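Local atomic coordinates of uroporphyrinogen III synthase (Thermus thermophilus, PDB entry 1WCW), a protein that probably catalyses the cyclisation of hydroxymethylbilane, with inversion of ring D, to uroporphyrinogen III, the precursor of haem and other tetrapyrroles. Residues F93-G98 and P125-G130; Q137-P142 and Y163-D168; A211-V216 and W232-F237. All blocks are in the same frame, centred on the assembly; numbering follows the deposited sequence.

Interaction 1. Residues F93-G98 and P125-G130; sequences FRLARG and PLLPQG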
loop_
_atom_site.group_PDB
_atom_site.type_symbol
_atom_site.label_atom_id
_atom_site.label_comp_id
_atom_site.label_asym_id
_atom_site.label_seq_id
_atom_site.Cartn_x
_atom_site.Cartn_y
_atom_site.Cartn_z
ATOM N N PHE A 93 18.762 11.533 -8.967
ATOM C CA PHE A 93 17.466 12.089 -9.367
ATOM C C PHE A 93 16.488 11.265 -8.492
ATOM O O PHE A 93 16.490 10.025 -8.560
ATOM C CB PHE A 93 17.199 11.858 -10.846
ATOM C CG PHE A 93 15.956 12.478 -11.350
ATOM C CD1 PHE A 93 15.877 13.870 -11.530
ATOM C CD2 PHE A 93 14.866 11.711 -11.634
ATOM C CE1 PHE A 93 14.668 14.452 -12.012
ATOM C CE2 PHE A 93 13.654 12.314 -12.099
ATOM C CZ PHE A 93 13.589 13.718 -12.286
ATOM N N ARG A 94 15.668 11.942 -7.726
ATOM C CA ARG A 94 14.806 11.264 -6.766
ATOM C C ARG A 94 13.371 11.332 -7.142
ATOM O O ARG A 94 12.822 12.436 -7.349
ATOM C CB ARG A 94 15.025 11.889 -5.403
ATOM C CG ARG A 94 16.451 11.761 -4.863
ATOM C CD ARG A 94 16.599 12.413 -3.467
ATOM N NE ARG A 94 16.323 13.835 -3.441
ATOM C CZ ARG A 94 17.193 14.769 -3.832
ATOM N NH1 ARG A 94 16.795 16.053 -3.749
ATOM N NH2 ARG A 94 18.406 14.438 -4.293
ATOM N N LEU A 95 12.716 10.181 -7.216
ATOM C CA LEU A 95 11.296 10.087 -7.482
ATOM C C LEU A 95 10.526 9.487 -6.345
ATOM O O LEU A 95 11.029 8.536 -5.686
ATOM C CB LEU A 95 11.034 9.209 -8.671
ATOM C CG LEU A 95 11.508 9.740 -10.002
ATOM C CD1 LEU A 95 11.339 8.698 -11.061
ATOM C CD2 LEU A 95 10.732 11.050 -10.394
ATOM N N ALA A 96 9.349 9.993 -6.047
ATOM C CA ALA A 96 8.497 9.353 -5.012
ATOM C C ALA A 96 7.226 8.943 -5.704
ATOM O O ALA A 96 6.638 9.685 -6.485
ATOM C CB ALA A 96 8.238 10.323 -3.937
ATOM N N ARG A 97 6.778 7.721 -5.448
ATOM C CA ARG A 97 5.557 7.241 -6.078
ATOM C C ARG A 97 4.350 8.070 -5.643
ATOM O O ARG A 97 3.463 8.298 -6.470
ATOM C CB ARG A 97 5.327 5.766 -5.716
ATOM C CG ARG A 97 4.106 5.165 -6.405
ATOM C CD ARG A 97 3.906 3.687 -6.005
ATOM N NE ARG A 97 3.712 3.490 -4.585
ATOM C CZ ARG A 97 3.453 2.307 -4.013
ATOM N NH1 ARG A 97 3.328 1.232 -4.753
ATOM N NH2 ARG A 97 3.394 2.263 -2.697
ATOM N N GLY A 98 4.322 8.542 -4.408
ATOM C CA GLY A 98 3.164 9.285 -3.915
ATOM C C GLY A 98 3.559 10.172 -2.764
ATOM O O GLY A 98 4.732 10.249 -2.400
ATOM N N PRO A 125 5.663 9.033 -16.943
ATOM C CA PRO A 125 6.175 10.303 -17.529
ATOM C C PRO A 125 7.252 10.963 -16.745
ATOM O O PRO A 125 7.921 11.927 -17.203
ATOM C CB PRO A 125 4.923 11.157 -17.648
ATOM C CG PRO A 125 4.069 10.698 -16.465
ATOM C CD PRO A 125 4.255 9.178 -16.477
ATOM N N LEU A 126 7.490 10.451 -15.539
ATOM C CA LEU A 126 8.504 10.997 -14.659
ATOM C C LEU A 126 9.747 10.132 -14.695
ATOM O O LEU A 126 10.703 10.491 -13.964
ATOM C CB LEU A 126 7.936 11.054 -13.217
ATOM C CG LEU A 126 6.574 11.703 -13.063
ATOM C CD1 LEU A 126 6.215 11.714 -11.530
ATOM C CD2 LEU A 126 6.558 13.170 -13.554
ATOM N N LEU A 127 9.755 8.992 -15.423
ATOM C CA LEU A 127 10.926 8.128 -15.444
ATOM C C LEU A 127 11.732 8.573 -16.620
ATOM O O LEU A 127 11.342 8.331 -17.786
ATOM C CB LEU A 127 10.592 6.633 -15.638
ATOM C CG LEU A 127 9.813 5.891 -14.568
ATOM C CD1 LEU A 127 9.570 4.451 -15.037
ATOM C CD2 LEU A 127 10.540 5.951 -13.271
ATOM N N PRO A 128 12.893 9.133 -16.353
ATOM C CA PRO A 128 13.710 9.624 -17.482
ATOM C C PRO A 128 14.539 8.599 -18.203
ATOM O O PRO A 128 15.059 7.641 -17.585
ATOM C CB PRO A 128 14.616 10.681 -16.835
ATOM C CG PRO A 128 13.976 10.964 -15.433
ATOM C CD PRO A 128 13.389 9.615 -15.054
ATOM N N GLN A 129 14.647 8.748 -19.520
ATOM C CA GLN A 129 15.501 7.915 -20.305
ATOM C C GLN A 129 16.885 8.260 -19.767
ATOM O O GLN A 129 17.310 9.448 -19.727
ATOM C CB GLN A 129 15.336 8.291 -21.749
ATOM C CG GLN A 129 16.042 7.268 -22.578
ATOM C CD GLN A 129 15.284 5.898 -22.707
ATOM O OE1 GLN A 129 15.989 4.855 -22.776
ATOM N NE2 GLN A 129 13.957 5.880 -22.806
ATOM N N GLY A 130 17.650 7.242 -19.392
ATOM C CA GLY A 130 18.941 7.496 -18.788
ATOM C C GLY A 130 19.958 6.385 -18.990
ATOM O O GLY A 130 19.806 5.547 -19.895
#
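Phe-93 carries its ring with CG opposite the backbone N (chi1 -176°), while Leu-95, two places further along strand 93-96, holds CG opposite its own carbonyl carbon (chi1 -67°); both side chains thereby reach the loop 125-130, Phe-93 at Pro-128 and Leu-95 at Leu-126 and Leu-127. Phe-93 and Pro-128 approach from opposite directions, and the ring carbon CE2 of Phe-93 meets CG of Pro-128 at 3.6 Å. The same ring turns its edge to the backbone of the loop, with CE2 of Phe-93 3.9 Å from O of Leu-126. That carbonyl oxygen is touched by both methyls of Leu-95, with CD1 of Leu-95 at 3.5 Å and CD2 of Leu-95 at 3.6 Å from O of Leu-126. CD2 of Leu-95 also lies 4.0 Å from CB of Leu-126. Leu-127 starts off away from the strand, yet its end returns, and its CD2 reaches CD1 of Leu-95 at 3.6 Å, the two side chains crossing at about a right angle. Beyond the pair of segments, Phe-93 lies nearly parallel to the ring of His-113, and Leu-127 packs on helix 144-152. No hydrogen bond joins the two segments. The loop is held from elsewhere, Leu-127 O by Arg-153 and Pro-128 O by Tyr-155. The strand is held by backbone bonds along its neighbour, strand 62-65. The contact therefore rests on van der Waals packing: the Leu-95 methyls and the Phe-93 edge meet one carbonyl oxygen, the proline ring meets Phe-93, and the loop is seated against the sheet without any polar link across it.

Interaction 2. Residues Q137-P142 and Y163-D168; sequences QLYGKP and YRHLPD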
loop_
_atom_site.group_PDB
_atom_site.type_symbol
_atom_site.label_atom_id
_atom_site.label_comp_id
_atom_site.label_asym_id
_atom_site.label_seq_id
_atom_site.Cartn_x
_atom_site.Cartn_y
_atom_site.Cartn_z
ATOM N N GLN A 137 13.153 1.189 -4.157
ATOM C CA GLN A 137 12.775 0.710 -2.834
ATOM C C GLN A 137 11.426 0.006 -2.940
ATOM O O GLN A 137 10.440 0.586 -3.425
ATOM C CB GLN A 137 12.658 1.905 -1.908
ATOM C CG GLN A 137 12.126 1.573 -0.493
ATOM C CD GLN A 137 10.623 1.836 -0.371
ATOM O OE1 GLN A 137 9.851 0.958 0.082
ATOM N NE2 GLN A 137 10.225 2.984 -0.726
ATOM N N LEU A 138 11.379 -1.256 -2.498
ATOM C CA LEU A 138 10.215 -2.153 -2.534
ATOM C C LEU A 138 9.738 -2.451 -1.119
ATOM O O LEU A 138 10.345 -2.061 -0.104
ATOM C CB LEU A 138 10.704 -3.425 -3.170
ATOM C CG LEU A 138 11.250 -3.264 -4.584
ATOM C CD1 LEU A 138 11.979 -4.555 -5.027
ATOM C CD2 LEU A 138 10.080 -2.913 -5.537
ATOM N N TYR A 139 8.593 -3.118 -1.071
ATOM C CA TYR A 139 7.942 -3.451 0.182
ATOM C C TYR A 139 7.374 -4.877 0.177
ATOM O O TYR A 139 6.446 -5.168 0.914
ATOM C CB TYR A 139 6.875 -2.455 0.514
ATOM C CG TYR A 139 5.939 -2.189 -0.611
ATOM C CD1 TYR A 139 4.795 -2.981 -0.834
ATOM C CD2 TYR A 139 6.166 -1.102 -1.491
ATOM C CE1 TYR A 139 3.872 -2.700 -1.903
ATOM C CE2 TYR A 139 5.304 -0.818 -2.521
ATOM C CZ TYR A 139 4.145 -1.623 -2.724
ATOM O OH TYR A 139 3.253 -1.343 -3.688
ATOM N N GLY A 140 7.954 -5.741 -0.624
ATOM C CA GLY A 140 7.582 -7.170 -0.620
ATOM C C GLY A 140 6.702 -7.674 -1.734
ATOM O O GLY A 140 6.597 -8.863 -1.915
ATOM N N LYS A 141 6.053 -6.795 -2.466
ATOM C CA LYS A 141 5.120 -7.191 -3.531
ATOM C C LYS A 141 5.794 -6.830 -4.855
ATOM O O LYS A 141 6.341 -5.710 -4.982
ATOM C CB LYS A 141 3.837 -6.399 -3.374
ATOM C CG LYS A 141 2.609 -6.833 -4.260
ATOM C CD LYS A 141 1.845 -7.916 -3.564
ATOM C CE LYS A 141 0.469 -8.210 -4.196
ATOM N NZ LYS A 141 0.486 -8.382 -5.713
ATOM N N PRO A 142 5.763 -7.693 -5.866
ATOM C CA PRO A 142 6.408 -7.347 -7.138
ATOM C C PRO A 142 5.790 -6.088 -7.742
ATOM O O PRO A 142 4.592 -5.869 -7.657
ATOM C CB PRO A 142 6.081 -8.530 -8.053
ATOM C CG PRO A 142 5.815 -9.644 -7.127
ATOM C CD PRO A 142 5.302 -9.113 -5.839
ATOM N N TYR A 163 11.604 -4.038 4.164
ATOM C CA TYR A 163 10.529 -4.728 4.885
ATOM C C TYR A 163 9.635 -5.362 3.855
ATOM O O TYR A 163 9.707 -5.059 2.645
ATOM C CB TYR A 163 9.749 -3.788 5.794
ATOM C CG TYR A 163 8.861 -2.775 5.081
ATOM C CD1 TYR A 163 9.383 -1.615 4.546
ATOM C CD2 TYR A 163 7.529 -3.008 4.898
ATOM C CE1 TYR A 163 8.606 -0.684 3.839
ATOM C CE2 TYR A 163 6.723 -2.107 4.204
ATOM C CZ TYR A 163 7.262 -0.947 3.688
ATOM O OH TYR A 163 6.482 -0.036 3.003
ATOM N N ARG A 164 8.769 -6.253 4.314
ATOM C CA ARG A 164 7.884 -6.954 3.411
ATOM C C ARG A 164 6.472 -7.023 3.929
ATOM O O ARG A 164 6.235 -7.397 5.067
ATOM C CB ARG A 164 8.300 -8.415 3.225
ATOM C CG ARG A 164 9.613 -8.730 2.558
ATOM C CD ARG A 164 9.811 -10.257 2.642
ATOM N NE ARG A 164 10.212 -10.821 1.368
ATOM C CZ ARG A 164 10.538 -12.092 1.216
ATOM N NH1 ARG A 164 10.899 -12.546 0.023
ATOM N NH2 ARG A 164 10.489 -12.901 2.275
ATOM N N HIS A 165 5.521 -6.696 3.084
ATOM C CA HIS A 165 4.100 -6.956 3.378
ATOM C C HIS A 165 3.889 -8.286 2.701
ATOM O O HIS A 165 4.291 -8.489 1.535
ATOM C CB HIS A 165 3.169 -5.916 2.707
ATOM C CG HIS A 165 3.132 -4.654 3.428
ATOM N ND1 HIS A 165 3.227 -3.410 2.848
ATOM C CD2 HIS A 165 3.027 -4.427 4.757
ATOM C CE1 HIS A 165 3.183 -2.478 3.778
ATOM N NE2 HIS A 165 3.064 -3.071 4.950
ATOM N N LEU A 166 3.281 -9.215 3.418
ATOM C CA LEU A 166 2.945 -10.511 2.868
ATOM C C LEU A 166 1.520 -10.793 3.137
ATOM O O LEU A 166 0.934 -10.231 4.044
ATOM C CB LEU A 166 3.662 -11.583 3.648
ATOM C CG LEU A 166 5.187 -11.475 3.695
ATOM C CD1 LEU A 166 5.778 -12.357 4.800
ATOM C CD2 LEU A 166 5.690 -11.864 2.360
ATOM N N PRO A 167 0.908 -11.651 2.362
ATOM C CA PRO A 167 -0.499 -11.986 2.646
ATOM C C PRO A 167 -0.587 -12.805 3.927
ATOM O O PRO A 167 0.426 -13.418 4.384
ATOM C CB PRO A 167 -0.906 -12.838 1.442
ATOM C CG PRO A 167 0.431 -13.490 0.989
ATOM C CD PRO A 167 1.473 -12.394 1.222
ATOM N N ASP A 168 -1.728 -12.761 4.598
ATOM C CA ASP A 168 -1.968 -13.658 5.767
ATOM C C ASP A 168 -2.941 -14.672 5.102
ATOM O O ASP A 168 -4.183 -14.477 5.099
ATOM C CB ASP A 168 -2.665 -12.872 6.883
ATOM C CG ASP A 168 -2.922 -13.701 8.081
ATOM O OD1 ASP A 168 -3.095 -14.907 7.915
ATOM O OD2 ASP A 168 -2.959 -13.123 9.185
HETATM O O HOH W 1 3.740 -9.457 -0.951
#
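Tyr-139 O accepts the backbone N-H of His-165 at 2.8 Å, in a nearly straight bond (165° at the hydrogen) that comes in tilted from the carbonyl plane. The same oxygen receives a CA-H...O contact from CA of Arg-164 at 3.4 Å, and in return CA of Tyr-139 makes one to O of Tyr-163, also at 3.4 Å. Tyr-163 O is buried by the contact and has no hydrogen-bond partner in the model; this CA-H...O contact is what it meets across the pair. The side chains add a second layer: CB of Tyr-139 lies 3.5 Å from CZ of Tyr-163, and CA of Tyr-139 stands over one face of that ring. A chi1 of 71° brings the Tyr-163 ring, whose CB does not aim at the loop, back against CA and CB of Tyr-139. Next door Gly-140, with positive phi and no side chain, lets the backbones approach until its CA is 4.0 Å from CA of Arg-164. A water donates to His-165 O at 2.7 Å and, weakly, to Gly-140 O, bridging the two backbones beside the direct bond.

Further out, the phenol of Tyr-163 is hydrogen-bonded to Thr-67 and that of Tyr-139 to Arg-97, fixing both rings at their far ends. Strand 155-167 is paired with strand 39-43, and Ile-193 of helix 192-201 touches both Tyr-139 and His-165. Lys-141 makes a salt bridge to Glu-200 of the same helix. A glycerol, probably from the crystallisation liquor, lies about 4 Å from the Tyr-139 side chain, consistent with a pocket here. Chemically, one short, nearly straight N-H...O hydrogen bond between backbones, backed by CA-H...O contacts and a water, ties the loop around Gly-140 to the strand, while both tyrosine hydroxyls bond outside the pair.

Interaction 3. Residues A211-V216 and W232-F237; sequences ALNTRV and WGVKPF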
loop_
_atom_site.group_PDB
_atom_site.type_symbol
_atom_site.label_atom_id
_atom_site.label_comp_id
_atom_site.label_asym_id
_atom_site.label_seq_id
_atom_site.Cartn_x
_atom_site.Cartn_y
_atom_site.Cartn_z
ATOM N N ALA A 211 -19.993 -11.348 -4.205
ATOM C CA ALA A 211 -20.348 -10.939 -2.864
ATOM C C ALA A 211 -20.086 -9.428 -2.620
ATOM O O ALA A 211 -20.948 -8.758 -2.073
ATOM C CB ALA A 211 -19.597 -11.798 -1.864
ATOM N N LEU A 212 -18.922 -8.925 -3.082
ATOM C CA LEU A 212 -18.553 -7.495 -2.851
ATOM C C LEU A 212 -19.295 -6.536 -3.764
ATOM O O LEU A 212 -19.310 -5.352 -3.514
ATOM C CB LEU A 212 -17.058 -7.276 -2.957
ATOM C CG LEU A 212 -16.314 -7.919 -1.769
ATOM C CD1 LEU A 212 -14.847 -7.930 -2.028
ATOM C CD2 LEU A 212 -16.644 -7.231 -0.500
ATOM N N ASN A 213 -19.941 -7.024 -4.822
ATOM C CA ASN A 213 -20.772 -6.178 -5.653
ATOM C C ASN A 213 -22.244 -6.235 -5.244
ATOM O O ASN A 213 -22.941 -5.249 -5.365
ATOM C CB ASN A 213 -20.687 -6.604 -7.107
ATOM C CG ASN A 213 -19.499 -6.044 -7.795
ATOM O OD1 ASN A 213 -19.003 -4.963 -7.415
ATOM N ND2 ASN A 213 -19.008 -6.740 -8.802
ATOM N N THR A 214 -22.722 -7.363 -4.747
ATOM C CA THR A 214 -24.149 -7.501 -4.519
ATOM C C THR A 214 -24.628 -7.788 -3.155
ATOM O O THR A 214 -25.808 -7.681 -2.917
ATOM C CB THR A 214 -24.688 -8.582 -5.455
ATOM O OG1 THR A 214 -24.315 -9.862 -5.006
ATOM C CG2 THR A 214 -24.196 -8.383 -6.897
ATOM N N ARG A 215 -23.752 -8.146 -2.241
ATOM C CA ARG A 215 -24.183 -8.497 -0.885
ATOM C C ARG A 215 -23.449 -7.791 0.246
ATOM O O ARG A 215 -24.038 -7.586 1.321
ATOM C CB ARG A 215 -24.074 -10.004 -0.612
ATOM C CG ARG A 215 -24.944 -10.942 -1.502
ATOM C CD ARG A 215 -24.582 -12.417 -1.246
ATOM N NE ARG A 215 -23.417 -12.584 -0.385
ATOM C CZ ARG A 215 -22.286 -13.162 -0.772
ATOM N NH1 ARG A 215 -21.262 -13.255 0.071
ATOM N NH2 ARG A 215 -22.175 -13.653 -2.004
ATOM N N VAL A 216 -22.159 -7.487 0.068
ATOM C CA VAL A 216 -21.384 -6.793 1.108
ATOM C C VAL A 216 -20.873 -5.517 0.472
ATOM O O VAL A 216 -20.303 -5.567 -0.640
ATOM C CB VAL A 216 -20.193 -7.685 1.481
ATOM C CG1 VAL A 216 -19.298 -6.939 2.481
ATOM C CG2 VAL A 216 -20.701 -8.984 2.094
ATOM N N TRP A 232 -10.365 -5.397 -10.101
ATOM C CA TRP A 232 -10.843 -6.759 -9.889
ATOM C C TRP A 232 -12.323 -6.867 -10.201
ATOM O O TRP A 232 -12.905 -7.904 -9.906
ATOM C CB TRP A 232 -10.541 -7.244 -8.473
ATOM C CG TRP A 232 -9.107 -7.609 -8.288
ATOM C CD1 TRP A 232 -8.056 -6.823 -7.776
ATOM C CD2 TRP A 232 -8.503 -8.883 -8.590
ATOM N NE1 TRP A 232 -6.900 -7.526 -7.749
ATOM C CE2 TRP A 232 -7.129 -8.792 -8.248
ATOM C CE3 TRP A 232 -8.984 -10.095 -9.118
ATOM C CZ2 TRP A 232 -6.225 -9.856 -8.382
ATOM C CZ3 TRP A 232 -8.084 -11.170 -9.248
ATOM C CH2 TRP A 232 -6.719 -11.043 -8.892
ATOM N N GLY A 233 -12.934 -5.829 -10.759
ATOM C CA GLY A 233 -14.341 -5.926 -11.104
ATOM C C GLY A 233 -15.299 -5.594 -9.982
ATOM O O GLY A 233 -16.475 -5.954 -10.042
ATOM N N VAL A 234 -14.841 -4.909 -8.926
ATOM C CA VAL A 234 -15.699 -4.503 -7.833
ATOM C C VAL A 234 -15.816 -3.008 -7.736
ATOM O O VAL A 234 -14.784 -2.314 -7.818
ATOM C CB VAL A 234 -15.150 -5.050 -6.503
ATOM C CG1 VAL A 234 -15.969 -4.462 -5.322
ATOM C CG2 VAL A 234 -15.206 -6.588 -6.526
ATOM N N LYS A 235 -17.017 -2.463 -7.711
ATOM C CA LYS A 235 -17.146 -1.041 -7.551
ATOM C C LYS A 235 -17.374 -0.695 -6.066
ATOM O O LYS A 235 -18.366 -1.153 -5.468
ATOM C CB LYS A 235 -18.381 -0.555 -8.364
ATOM C CG LYS A 235 -18.598 0.951 -8.279
ATOM C CD LYS A 235 -19.920 1.306 -8.944
ATOM C CE LYS A 235 -20.329 2.719 -8.699
ATOM N NZ LYS A 235 -20.813 2.886 -7.308
ATOM N N PRO A 236 -16.513 0.093 -5.431
ATOM C CA PRO A 236 -16.727 0.433 -4.010
ATOM C C PRO A 236 -18.041 1.132 -3.829
ATOM O O PRO A 236 -18.442 1.982 -4.686
ATOM C CB PRO A 236 -15.623 1.385 -3.665
ATOM C CG PRO A 236 -14.632 1.261 -4.768
ATOM C CD PRO A 236 -15.312 0.716 -5.982
ATOM N N PHE A 237 -18.725 0.855 -2.735
ATOM C CA PHE A 237 -19.960 1.528 -2.445
ATOM C C PHE A 237 -19.589 2.939 -1.981
ATOM O O PHE A 237 -20.347 3.915 -2.219
ATOM C CB PHE A 237 -20.689 0.789 -1.285
ATOM C CG PHE A 237 -21.961 1.461 -0.845
ATOM C CD1 PHE A 237 -23.105 1.327 -1.613
ATOM C CD2 PHE A 237 -21.980 2.223 0.323
ATOM C CE1 PHE A 237 -24.290 1.956 -1.221
ATOM C CE2 PHE A 237 -23.165 2.873 0.734
ATOM C CZ PHE A 237 -24.311 2.722 -0.055
HETATM O O HOH W 2 -19.172 -2.672 -3.169
#
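The C-terminal end of helix 205-214 is joined here to the loop that follows helix 223-231, whose last turn closes in a Schellman motif with Gly-233 at the C-prime position. Asn-213 makes the join with its side-chain amide. ND2 of Asn-213 donates to O of Gly-233 at 2.9 Å, almost straight at 170°, and OD1 of Asn-213 accepts from N of Lys-235 at 3.2 Å. Both bonds lie in the plane of the accepting carbonyl, so the amide is gripped at its two ends and its rotation is fixed by two separate points of the loop backbone. Chi1 of -83° carries the amide across to the loop, where OD1 of Asn-213 also rests 3.4 Å from CA of Val-234, the residue between the two that are bonded. Beside this polar pair, CB of Leu-212 packs on CG1 of Val-234 at 3.8 Å, and Val-234 itself leans on Phe-199 and Leu-229. A water donates to Leu-212 O at 2.7 Å and to Lys-235 O at 2.9 Å, adding a bridge from one residue back on the helix to the carbonyl of the same Lys-235. Helix 223-231 connects the neighbouring parallel strands 217-221 and 238-240. The contact thus ties the preceding helix to the exit loop of a beta-alpha-beta crossover, within a parallel sheet of strand order 2-1-3-4-5, that of flavodoxin-like alpha/beta domains.

The three interactions follow one another along the chain, each closing before the next opens. Interactions 1 and 2 both reach the mixed six-stranded sheet, with centres 21 Å apart, and are linked directly by a probable hydrogen bond from Arg-97 NH1 to Tyr-139 OH. Interaction 3 lies beside the parallel five-stranded sheet, between a helix and the loop leading into strand 238-240, with its centre 34 Å from that of interaction 1 and 25 Å from that of interaction 2; its nearest atoms are about 7 Å from interaction 2. Interaction 2 lies where strands 155-167 and 39-43 run between the two halves of the molecule, as in the two-domain architecture of this family, whose active site is thought to occupy the cleft between domains.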